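Local coordinates for actin-binding protein (Saccharomyces cerevisiae, PDB 1JO8) that binds actin filaments, regulates ARP2/3 complex-mediated actin assembly and interacts with several partner proteins through its SH3 domain, the part in this structure, at residues I28-L37 against L48-L56. Numbering follows the deposited sequence.
Sequences IEFVDDDWWL and LFPSNYVSL. With SO4 (sulfate ion), chain C.
The carbonyl O of Asp34 accepts the amide N of Ser51 at 2.9 Å, a nearly straight bond (166° at the hydrogen) reaching it from above the carbonyl plane; Pro50 CA adds a C-H...O contact to that oxygen at 3.3 Å. Beyond it, Trp36 and Phe49 form a hydrogen-bonded antiparallel pair, Trp36 N giving to Phe49 O at 3.0 Å and Phe49 N returning to Trp36 O. Side chains then alternate across the sheet. Trp35 lies on the side of Leu48 and Pro50, where Pro50 CG sits over its six-membered ring, 4.0 Å from the centroid, in a CH-pi contact. On the other side, Ser51 CB stands 3.4 Å from the centroid of the Trp36 six-membered ring, only 14° off the normal, while Phe30 CD1 lies over the opposite face, offset toward its rim. With chi1 at 62°, Phe49 CG lies between its backbone N and carbonyl carbon, carrying CZ to the indole edge, 3.7 Å from Trp36 CB. Replacing Trp36 by alanine removes the ring between Ser51 CB and Phe30 CD1, and would probably open a gap beside Val54 and Leu56. Water 1 links Asp34 OD1, Ser51 OG and Asn52 ND2. Trp35, Pro50 and Tyr53, with Tyr9 beside them, probably form the peptide-binding surface, as in other SH3 domains. Backbone bonds thus set the hairpin register and tie down the 3-10 turn, where Ser51 packs on Trp36 through dispersion and a weak C-H donor.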
loop_
_atom_site.group_PDB
_atom_site.type_symbol
_atom_site.label_atom_id
_atom_site.label_comp_id
_atom_site.label_asym_id
_atom_site.label_seq_id
_atom_site.Cartn_x
_atom_site.Cartn_y
_atom_site.Cartn_z
ATOM N N ILE A 28 7.151 0.653 -3.985
ATOM C CA ILE A 28 6.333 1.843 -3.881
ATOM C C ILE A 28 6.801 2.909 -4.857
ATOM O O ILE A 28 7.995 3.155 -5.014
ATOM C CB ILE A 28 6.346 2.358 -2.447
ATOM C CG1 ILE A 28 5.593 1.351 -1.584
ATOM C CG2 ILE A 28 5.731 3.757 -2.326
ATOM C CD1 ILE A 28 5.766 1.514 -0.107
ATOM N N GLU A 29 5.827 3.516 -5.517
ATOM C CA GLU A 29 6.039 4.581 -6.470
ATOM C C GLU A 29 5.266 5.787 -5.972
ATOM O O GLU A 29 4.065 5.710 -5.710
ATOM C CB GLU A 29 5.620 4.121 -7.876
ATOM C CG GLU A 29 6.582 3.018 -8.341
ATOM C CD GLU A 29 6.385 2.456 -9.750
ATOM O OE1 GLU A 29 5.218 2.334 -10.153
ATOM O OE2 GLU A 29 7.354 2.026 -10.412
ATOM N N PHE A 30 5.973 6.900 -5.802
ATOM C CA PHE A 30 5.423 8.089 -5.171
ATOM C C PHE A 30 4.703 8.924 -6.220
ATOM O O PHE A 30 5.108 10.038 -6.545
ATOM C CB PHE A 30 6.550 8.862 -4.484
ATOM C CG PHE A 30 7.184 8.089 -3.352
ATOM C CD1 PHE A 30 6.629 8.076 -2.092
ATOM C CD2 PHE A 30 8.310 7.347 -3.571
ATOM C CE1 PHE A 30 7.216 7.362 -1.074
ATOM C CE2 PHE A 30 8.911 6.615 -2.535
ATOM C CZ PHE A 30 8.343 6.628 -1.295
ATOM N N VAL A 31 3.578 8.419 -6.695
ATOM C CA VAL A 31 2.875 9.056 -7.807
ATOM C C VAL A 31 2.127 10.313 -7.419
ATOM O O VAL A 31 1.848 11.125 -8.282
ATOM C CB VAL A 31 1.890 8.083 -8.507
ATOM C CG1 VAL A 31 2.645 6.938 -9.166
ATOM C CG2 VAL A 31 0.848 7.559 -7.539
ATOM N N ASP A 32 1.834 10.490 -6.139
ATOM C CA ASP A 32 1.110 11.647 -5.634
ATOM C C ASP A 32 1.552 11.846 -4.186
ATOM O O ASP A 32 2.198 10.975 -3.622
ATOM C CB ASP A 32 -0.392 11.377 -5.753
ATOM C CG ASP A 32 -1.232 12.502 -5.231
ATOM O OD1 ASP A 32 -1.361 13.523 -5.955
ATOM O OD2 ASP A 32 -1.800 12.427 -4.107
ATOM N N ASP A 33 1.213 12.995 -3.583
ATOM C CA ASP A 33 1.568 13.279 -2.196
ATOM C C ASP A 33 0.799 12.391 -1.229
ATOM O O ASP A 33 1.334 11.942 -0.226
ATOM C CB ASP A 33 1.221 14.729 -1.813
ATOM C CG ASP A 33 2.088 15.750 -2.483
ATOM O OD1 ASP A 33 3.208 15.435 -2.914
ATOM O OD2 ASP A 33 1.712 16.933 -2.583
ATOM N N ASP A 34 -0.479 12.165 -1.515
ATOM C CA ASP A 34 -1.388 11.475 -0.600
ATOM C C ASP A 34 -1.718 10.042 -0.983
ATOM O O ASP A 34 -2.261 9.282 -0.172
ATOM C CB ASP A 34 -2.690 12.285 -0.488
ATOM C CG ASP A 34 -2.433 13.681 -0.002
ATOM O OD1 ASP A 34 -1.763 13.791 1.043
ATOM O OD2 ASP A 34 -2.797 14.715 -0.611
ATOM N N TRP A 35 -1.440 9.697 -2.227
ATOM C CA TRP A 35 -1.738 8.381 -2.746
ATOM C C TRP A 35 -0.484 7.856 -3.416
ATOM O O TRP A 35 0.108 8.556 -4.243
ATOM C CB TRP A 35 -2.862 8.465 -3.769
ATOM C CG TRP A 35 -4.185 8.769 -3.161
ATOM C CD1 TRP A 35 -4.707 9.996 -2.891
ATOM C CD2 TRP A 35 -5.129 7.813 -2.689
ATOM N NE1 TRP A 35 -5.940 9.857 -2.297
ATOM C CE2 TRP A 35 -6.231 8.524 -2.172
ATOM C CE3 TRP A 35 -5.187 6.425 -2.706
ATOM C CZ2 TRP A 35 -7.359 7.877 -1.645
ATOM C CZ3 TRP A 35 -6.310 5.801 -2.203
ATOM C CH2 TRP A 35 -7.375 6.521 -1.685
ATOM N N TRP A 36 -0.094 6.635 -3.061
ATOM C CA TRP A 36 1.057 5.986 -3.628
ATOM C C TRP A 36 0.591 4.739 -4.346
ATOM O O TRP A 36 -0.495 4.233 -4.103
ATOM C CB TRP A 36 2.093 5.620 -2.578
ATOM C CG TRP A 36 2.676 6.807 -1.852
ATOM C CD1 TRP A 36 2.659 8.103 -2.269
ATOM C CD2 TRP A 36 3.373 6.802 -0.599
ATOM N NE1 TRP A 36 3.309 8.906 -1.360
ATOM C CE2 TRP A 36 3.751 8.136 -0.323
ATOM C CE3 TRP A 36 3.705 5.818 0.319
ATOM C CZ2 TRP A 36 4.450 8.493 0.815
ATOM C CZ3 TRP A 36 4.423 6.190 1.453
ATOM C CH2 TRP A 36 4.771 7.511 1.687
ATOM N N LEU A 37 1.426 4.262 -5.248
ATOM C CA LEU A 37 1.199 3.021 -5.943
ATOM C C LEU A 37 2.147 1.961 -5.363
ATOM O O LEU A 37 3.318 2.260 -5.124
ATOM C CB LEU A 37 1.523 3.205 -7.398
ATOM C CG LEU A 37 1.367 2.111 -8.426
ATOM C CD1 LEU A 37 0.042 1.424 -8.459
ATOM C CD2 LEU A 37 1.837 2.574 -9.793
ATOM N N LEU A 48 -3.359 1.641 -5.935
ATOM C CA LEU A 48 -3.190 2.842 -5.158
ATOM C C LEU A 48 -3.613 2.641 -3.717
ATOM O O LEU A 48 -4.505 1.830 -3.412
ATOM C CB LEU A 48 -4.051 3.951 -5.756
ATOM C CG LEU A 48 -3.622 4.495 -7.106
ATOM C CD1 LEU A 48 -4.724 5.347 -7.669
ATOM C CD2 LEU A 48 -2.337 5.303 -6.962
ATOM N N PHE A 49 -3.011 3.417 -2.826
ATOM C CA PHE A 49 -3.376 3.361 -1.430
ATOM C C PHE A 49 -3.000 4.682 -0.796
ATOM O O PHE A 49 -2.086 5.365 -1.293
ATOM C CB PHE A 49 -2.693 2.193 -0.714
ATOM C CG PHE A 49 -1.198 2.277 -0.695
ATOM C CD1 PHE A 49 -0.426 1.866 -1.768
ATOM C CD2 PHE A 49 -0.548 2.838 0.380
ATOM C CE1 PHE A 49 0.951 1.989 -1.735
ATOM C CE2 PHE A 49 0.816 2.957 0.403
ATOM C CZ PHE A 49 1.572 2.540 -0.647
ATOM N N PRO A 50 -3.689 5.074 0.277
ATOM C CA PRO A 50 -3.375 6.349 0.923
ATOM C C PRO A 50 -2.089 6.198 1.702
ATOM O O PRO A 50 -1.883 5.262 2.464
ATOM C CB PRO A 50 -4.589 6.592 1.839
ATOM C CG PRO A 50 -5.606 5.590 1.446
ATOM C CD PRO A 50 -4.836 4.410 0.926
ATOM N N SER A 51 -1.170 7.132 1.487
ATOM C CA SER A 51 0.170 7.004 2.038
ATOM C C SER A 51 0.217 6.924 3.560
ATOM O O SER A 51 1.105 6.277 4.124
ATOM C CB SER A 51 1.020 8.164 1.551
ATOM O OG SER A 51 0.553 9.360 2.114
ATOM N N ASN A 52 -0.730 7.551 4.251
ATOM C CA ASN A 52 -0.691 7.541 5.701
ATOM C C ASN A 52 -1.039 6.171 6.316
ATOM O O ASN A 52 -0.938 5.980 7.518
ATOM C CB ASN A 52 -1.584 8.678 6.287
ATOM C CG ASN A 52 -1.164 10.122 5.778
ATOM O OD1 ASN A 52 -0.530 10.861 6.500
ATOM N ND2 ASN A 52 -1.523 10.482 4.537
ATOM N N TYR A 53 -1.439 5.188 5.513
ATOM C CA TYR A 53 -1.723 3.862 6.055
ATOM C C TYR A 53 -0.475 2.996 6.230
ATOM O O TYR A 53 -0.590 1.905 6.771
ATOM C CB TYR A 53 -2.763 3.101 5.214
ATOM C CG TYR A 53 -4.166 3.545 5.481
ATOM C CD1 TYR A 53 -4.623 4.790 5.060
ATOM C CD2 TYR A 53 -5.040 2.739 6.159
ATOM C CE1 TYR A 53 -5.910 5.205 5.324
ATOM C CE2 TYR A 53 -6.327 3.146 6.424
ATOM C CZ TYR A 53 -6.755 4.384 6.007
ATOM O OH TYR A 53 -8.047 4.780 6.299
ATOM N N VAL A 54 0.683 3.444 5.761
ATOM C CA VAL A 54 1.903 2.637 5.830
ATOM C C VAL A 54 3.062 3.420 6.416
ATOM O O VAL A 54 3.052 4.650 6.461
ATOM C CB VAL A 54 2.333 2.094 4.423
ATOM C CG1 VAL A 54 1.162 1.447 3.692
ATOM C CG2 VAL A 54 2.925 3.187 3.583
ATOM N N SER A 55 4.078 2.693 6.843
ATOM C CA SER A 55 5.327 3.249 7.318
ATOM C C SER A 55 6.479 2.562 6.580
ATOM O O SER A 55 6.503 1.348 6.544
ATOM C CB SER A 55 5.435 3.002 8.809
ATOM O OG SER A 55 6.708 3.361 9.263
ATOM N N LEU A 56 7.403 3.298 5.966
ATOM C CA LEU A 56 8.480 2.650 5.197
ATOM C C LEU A 56 9.296 1.713 6.084
ATOM O O LEU A 56 9.541 1.980 7.261
ATOM C CB LEU A 56 9.392 3.658 4.517
ATOM C CG LEU A 56 8.705 4.627 3.570
ATOM C CD1 LEU A 56 9.772 5.390 2.790
ATOM C CD2 LEU A 56 7.779 3.959 2.601
HETATM S S SO4 C . 5.812 6.895 9.957
HETATM O O1 SO4 C . 4.702 6.520 10.820
HETATM O O2 SO4 C . 6.939 5.995 10.182
HETATM O O3 SO4 C . 5.376 6.786 8.575
HETATM O O4 SO4 C . 6.216 8.285 10.234
HETATM O O HOH W 1 -0.164 12.483 2.757
#